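PDB 1YC2: NAD-dependent deacetylase 2 from Archaeoglobus fulgidus, which removes acetyl groups from lysine side chains of proteins such as the chromatin protein Alba, consuming NAD and releasing nicotinamide and O-acetyl-ADP-ribose. Local coordinates for residues I98-D103 and L115-S120. Numbering follows the deposited sequence.
With NCA (nicotinamide), chain K; NAD (nicotinamide-adenine-dinucleotide), chain J.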
ATOM      1  N   ILE A  98       4.078   5.608   3.140  1.00 25.33           N
ATOM      2  CA  ILE A  98       2.646   5.828   3.033  1.00 25.17           C
ATOM      3  C   ILE A  98       2.204   4.822   1.980  1.00 24.85           C
ATOM      4  O   ILE A  98       2.743   4.798   0.872  1.00 24.75           O
ATOM      5  CB  ILE A  98       2.320   7.251   2.538  1.00 25.07           C
ATOM      6  CG1 ILE A  98       2.993   8.284   3.441  1.00 25.09           C
ATOM      7  CG2 ILE A  98       0.821   7.458   2.533  1.00 21.56           C
ATOM      8  CD1 ILE A  98       2.811   9.711   2.959  1.00 27.29           C
ATOM      9  N   THR A  99       1.242   3.978   2.318  1.00 23.58           N
ATOM     10  CA  THR A  99       0.793   2.991   1.349  1.00 24.88           C
ATOM     11  C   THR A  99      -0.717   2.928   1.266  1.00 24.71           C
ATOM     12  O   THR A  99      -1.412   3.337   2.194  1.00 23.33           O
ATOM     13  CB  THR A  99       1.314   1.569   1.701  1.00 25.72           C
ATOM     14  OG1 THR A  99       1.030   0.675   0.619  1.00 24.62           O
ATOM     15  CG2 THR A  99       0.626   1.037   2.964  1.00 26.07           C
ATOM     16  N   GLN A 100      -1.204   2.420   0.137  1.00 25.39           N
ATOM     17  CA  GLN A 100      -2.629   2.237  -0.095  1.00 28.53           C
ATOM     18  C   GLN A 100      -2.943   0.752  -0.006  1.00 28.12           C
ATOM     19  O   GLN A 100      -4.106   0.356  -0.040  1.00 31.62           O
ATOM     20  CB  GLN A 100      -3.039   2.756  -1.476  1.00 30.01           C
ATOM     21  CG  GLN A 100      -3.373   4.232  -1.476  1.00 37.20           C
ATOM     22  CD  GLN A 100      -4.005   4.706  -2.771  1.00 39.22           C
ATOM     23  OE1 GLN A 100      -4.400   5.871  -2.887  1.00 42.65           O
ATOM     24  NE2 GLN A 100      -4.103   3.813  -3.750  1.00 38.33           N
ATOM     25  N   ASN A 101      -1.902  -0.066   0.102  1.00 25.50           N
ATOM     26  CA  ASN A 101      -2.076  -1.510   0.190  1.00 26.07           C
ATOM     27  C   ASN A 101      -2.550  -1.925   1.581  1.00 26.56           C
ATOM     28  O   ASN A 101      -2.297  -1.240   2.562  1.00 28.48           O
ATOM     29  CB  ASN A 101      -0.758  -2.221  -0.128  1.00 26.08           C
ATOM     30  CG  ASN A 101      -0.215  -1.849  -1.487  1.00 28.14           C
ATOM     31  OD1 ASN A 101      -0.968  -1.455  -2.377  1.00 28.60           O
ATOM     32  ND2 ASN A 101       1.095  -1.989  -1.665  1.00 28.27           N
ATOM     33  N   ILE A 102      -3.231  -3.058   1.659  1.00 27.55           N
ATOM     34  CA  ILE A 102      -3.734  -3.566   2.929  1.00 29.48           C
ATOM     35  C   ILE A 102      -3.020  -4.869   3.277  1.00 31.03           C
ATOM     36  O   ILE A 102      -3.421  -5.565   4.205  1.00 33.48           O
ATOM     37  CB  ILE A 102      -5.231  -3.891   2.831  1.00 29.77           C
ATOM     38  CG1 ILE A 102      -5.435  -4.988   1.779  1.00 30.16           C
ATOM     39  CG2 ILE A 102      -6.018  -2.641   2.492  1.00 28.27           C
ATOM     40  CD1 ILE A 102      -6.858  -5.421   1.578  1.00 33.20           C
ATOM     41  N   ASP A 103      -1.967  -5.195   2.534  1.00 31.13           N
ATOM     42  CA  ASP A 103      -1.245  -6.444   2.742  1.00 32.69           C
ATOM     43  C   ASP A 103      -0.206  -6.486   3.859  1.00 32.33           C
ATOM     44  O   ASP A 103       0.260  -7.558   4.214  1.00 33.45           O
ATOM     45  CB  ASP A 103      -0.601  -6.891   1.421  1.00 34.46           C
ATOM     46  CG  ASP A 103       0.390  -5.880   0.874  1.00 36.02           C
ATOM     47  OD1 ASP A 103       0.615  -5.900  -0.356  1.00 36.36           O
ATOM     48  OD2 ASP A 103       0.949  -5.076   1.660  1.00 34.59           O
ATOM     49  N   LEU A 115       2.034   4.334   7.199  1.00 29.55           N
ATOM     50  CA  LEU A 115       0.753   5.013   7.245  1.00 28.88           C
ATOM     51  C   LEU A 115      -0.150   4.298   6.241  1.00 28.80           C
ATOM     52  O   LEU A 115       0.066   4.382   5.043  1.00 30.92           O
ATOM     53  CB  LEU A 115       0.959   6.492   6.889  1.00 27.86           C
ATOM     54  CG  LEU A 115       1.936   7.233   7.839  1.00 31.07           C
ATOM     55  CD1 LEU A 115       2.065   8.711   7.461  1.00 26.14           C
ATOM     56  CD2 LEU A 115       1.428   7.119   9.282  1.00 26.57           C
ATOM     57  N   GLU A 116      -1.150   3.577   6.738  1.00 29.15           N
ATOM     58  CA  GLU A 116      -2.038   2.821   5.860  1.00 29.87           C
ATOM     59  C   GLU A 116      -3.338   3.542   5.526  1.00 29.15           C
ATOM     60  O   GLU A 116      -4.309   3.470   6.274  1.00 30.77           O
ATOM     61  CB  GLU A 116      -2.323   1.454   6.490  1.00 30.76           C
ATOM     62  CG  GLU A 116      -1.061   0.598   6.681  1.00 34.76           C
ATOM     63  CD  GLU A 116      -1.325  -0.702   7.445  1.00 38.94           C
ATOM     64  OE1 GLU A 116      -0.928  -1.786   6.956  1.00 36.44           O
ATOM     65  OE2 GLU A 116      -1.928  -0.634   8.541  1.00 39.52           O
ATOM     66  N   LEU A 117      -3.355   4.211   4.377  1.00 28.11           N
ATOM     67  CA  LEU A 117      -4.517   4.983   3.936  1.00 27.67           C
ATOM     68  C   LEU A 117      -5.833   4.213   3.764  1.00 27.87           C
ATOM     69  O   LEU A 117      -6.911   4.792   3.888  1.00 25.36           O
ATOM     70  CB  LEU A 117      -4.180   5.710   2.636  1.00 26.93           C
ATOM     71  CG  LEU A 117      -2.913   6.563   2.732  1.00 29.03           C
ATOM     72  CD1 LEU A 117      -2.581   7.143   1.377  1.00 29.01           C
ATOM     73  CD2 LEU A 117      -3.113   7.663   3.756  1.00 29.85           C
ATOM     74  N   HIS A 118      -5.758   2.922   3.473  1.00 28.00           N
ATOM     75  CA  HIS A 118      -6.975   2.139   3.305  1.00 29.50           C
ATOM     76  C   HIS A 118      -7.135   1.085   4.392  1.00 29.31           C
ATOM     77  O   HIS A 118      -7.927   0.165   4.243  1.00 30.22           O
ATOM     78  CB  HIS A 118      -7.002   1.456   1.929  1.00 28.79           C
ATOM     79  CG  HIS A 118      -7.113   2.405   0.775  1.00 30.27           C
ATOM     80  ND1 HIS A 118      -7.546   3.707   0.916  1.00 35.30           N
ATOM     81  CD2 HIS A 118      -6.876   2.231  -0.546  1.00 32.38           C
ATOM     82  CE1 HIS A 118      -7.569   4.294  -0.268  1.00 34.14           C
ATOM     83  NE2 HIS A 118      -7.168   3.420  -1.173  1.00 33.09           N
ATOM     84  N   GLY A 119      -6.391   1.229   5.483  1.00 30.54           N
ATOM     85  CA  GLY A 119      -6.466   0.258   6.563  1.00 30.63           C
ATOM     86  C   GLY A 119      -5.653  -0.988   6.254  1.00 33.14           C
ATOM     87  O   GLY A 119      -4.735  -0.947   5.434  1.00 31.98           O
ATOM     88  N   SER A 120      -5.976  -2.100   6.905  1.00 34.05           N
ATOM     89  CA  SER A 120      -5.260  -3.344   6.654  1.00 36.18           C
ATOM     90  C   SER A 120      -6.005  -4.588   7.129  1.00 36.24           C
ATOM     91  O   SER A 120      -6.997  -4.503   7.846  1.00 33.94           O
ATOM     92  CB  SER A 120      -3.879  -3.301   7.307  1.00 37.19           C
ATOM     93  OG  SER A 120      -3.983  -3.337   8.715  1.00 39.94           O
TER
HETATM   94  N1  NCA K 506      -5.001  -4.905  -5.081  1.00 75.20           N
HETATM   95  C2  NCA K 506      -3.807  -4.900  -4.217  1.00 74.85           C
HETATM   96  C3  NCA K 506      -3.918  -4.766  -2.781  1.00 74.68           C
HETATM   97  C4  NCA K 506      -5.315  -4.636  -2.292  1.00 76.10           C
HETATM   98  C5  NCA K 506      -6.483  -4.640  -3.124  1.00 76.20           C
HETATM   99  C6  NCA K 506      -6.313  -4.779  -4.528  1.00 76.95           C
HETATM  100  C7  NCA K 506      -2.695  -4.757  -1.802  1.00 74.07           C
HETATM  101  O7  NCA K 506      -2.903  -4.636  -0.589  1.00 71.55           O
HETATM  102  N7  NCA K 506      -1.477  -4.879  -2.264  1.00 73.21           N
HETATM  103  PA  NAD J 503      -3.297   0.785  -9.378  1.00 47.24           P
HETATM  104  O1A NAD J 503      -4.179   1.860  -9.887  1.00 45.87           O
HETATM  105  O2A NAD J 503      -3.608  -0.632  -9.733  1.00 47.78           O
HETATM  106  O5B NAD J 503      -1.818   1.187  -9.818  1.00 47.29           O
HETATM  107  C5B NAD J 503      -0.661   0.295  -9.670  1.00 45.51           C
HETATM  108  C4B NAD J 503       0.441   0.804 -10.593  1.00 46.11           C
HETATM  109  O4B NAD J 503       1.580  -0.121 -10.415  1.00 45.08           O
HETATM  110  C3B NAD J 503       0.135   0.765 -12.135  1.00 44.11           C
HETATM  111  O3B NAD J 503       0.241   2.115 -12.682  1.00 47.13           O
HETATM  112  C2B NAD J 503       1.129  -0.207 -12.756  1.00 42.85           C
HETATM  113  O2B NAD J 503       1.581   0.060 -14.040  1.00 40.01           O
HETATM  114  C1B NAD J 503       2.226  -0.268 -11.670  1.00 43.81           C
HETATM  115  N9A NAD J 503       2.899  -1.565 -11.604  1.00 42.10           N
HETATM  116  C8A NAD J 503       2.514  -2.862 -11.924  1.00 40.49           C
HETATM  117  N7A NAD J 503       3.453  -3.763 -11.693  1.00 42.01           N
HETATM  118  C5A NAD J 503       4.522  -3.118 -11.200  1.00 42.18           C
HETATM  119  C6A NAD J 503       5.867  -3.560 -10.745  1.00 42.60           C
HETATM  120  N6A NAD J 503       6.251  -4.821 -10.762  1.00 44.28           N
HETATM  121  N1A NAD J 503       6.694  -2.541 -10.297  1.00 40.86           N
HETATM  122  C2A NAD J 503       6.369  -1.234 -10.250  1.00 41.36           C
HETATM  123  N3A NAD J 503       5.111  -0.763 -10.665  1.00 41.37           N
HETATM  124  C4A NAD J 503       4.215  -1.739 -11.134  1.00 42.05           C
HETATM  125  O3  NAD J 503      -3.238   0.855  -7.804  1.00 44.59           O
HETATM  126  PN  NAD J 503      -2.971   2.083  -6.785  1.00 42.68           P
HETATM  127  O1N NAD J 503      -2.117   3.081  -7.445  1.00 43.61           O
HETATM  128  O2N NAD J 503      -2.522   1.452  -5.509  1.00 44.40           O
HETATM  129  O5D NAD J 503      -4.466   2.695  -6.694  1.00 46.86           O
HETATM  130  C5D NAD J 503      -5.516   1.899  -6.073  1.00 49.73           C
HETATM  131  C4D NAD J 503      -6.767   2.676  -5.903  1.00 52.23           C
HETATM  132  O4D NAD J 503      -7.033   3.498  -7.118  1.00 52.80           O
HETATM  133  C3D NAD J 503      -8.037   1.788  -5.727  1.00 53.59           C
HETATM  134  O3D NAD J 503      -8.907   2.337  -4.715  1.00 57.34           O
HETATM  135  C2D NAD J 503      -8.697   1.796  -7.125  1.00 53.91           C
HETATM  136  O2D NAD J 503     -10.068   1.502  -7.088  1.00 53.14           O
HETATM  137  C1D NAD J 503      -8.353   3.239  -7.658  1.00 53.80           C
HETATM  138  N1N NAD J 503      -8.285   3.359  -9.161  1.00 55.91           N
HETATM  139  C2N NAD J 503      -9.505   3.762  -9.841  1.00 56.30           C
HETATM  140  C3N NAD J 503      -9.560   3.916 -11.170  1.00 57.72           C
HETATM  141  C7N NAD J 503     -10.846   4.328 -11.877  1.00 59.78           C
HETATM  142  O7N NAD J 503     -10.765   4.788 -13.045  1.00 61.37           O
HETATM  143  N7N NAD J 503     -12.030   4.180 -11.246  1.00 59.66           N
HETATM  144  C4N NAD J 503      -8.321   3.669 -12.011  1.00 55.97           C
HETATM  145  C5N NAD J 503      -7.057   3.248 -11.321  1.00 56.12           C
HETATM  146  C6N NAD J 503      -7.070   3.103  -9.906  1.00 55.56           C
HETATM  147  O   HOH W   1      -3.971   0.891   3.452  1.00 20.19           O
HETATM  148  O   HOH W   2      -0.515  -2.475   4.496  1.00 22.88           O
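Gln100 and His118 both turn CG to the side of their own backbone N, opposite the carbonyl carbon (chi1 -87° for Gln100), and with CG so placed on each, the two side chains lie side by side, amide and ring planes 27° apart. Gln100 lays its CG methylene over one face of the imidazole, a CH-pi contact 4.3 Å from CG to the ring centroid. Its chain stays extended beyond CG, long enough for NE2 to reach the NAD phosphate oxygen O2N and the ribose-side O5D through two weak hydrogen bonds. Shortened to the methyl group of an alanine, Gln100 would lose the methylene over the ring, probably leaving His118 less firmly fixed and the NAD oxygens without this amide donor. His118 is the predicted proton acceptor of the sirtuin active site, and its ND1 is tied only weakly to Leu117 O. Behind this pair, strands 94-99 and 114-116 lie parallel, joined through helix 105-108 as a beta-alpha-beta unit at one edge of the Rossmann-like sheet. Thr99 N donates to Leu115 O (3.0 Å, nearly straight at 172°), and Leu117 N returns a bond to Thr99 O. Branched, apolar residues suit the buried side: Ile98 CG2 meets Leu117 CD1 at 3.6 Å, with Ala177 of helix 171-183 packed against both. Thr99, a beta-branched residue with a hydroxyl, suits the strand end: OG1 accepts from Asn101 N, an ST turn, and also bonds Thr22 OG1. Beyond the strands a water bridges the segments, accepting from His118 N (2.7 Å) and donating to Asn101 O and Gly119 O; glycine fits the positive phi at this point. Ile102 rests CG2 on Gly119 O at 3.6 Å, while its backbone N grips nicotinamide O7 at 2.8 Å and Asp103 OD1 accepts a hydrogen bond from nicotinamide N7.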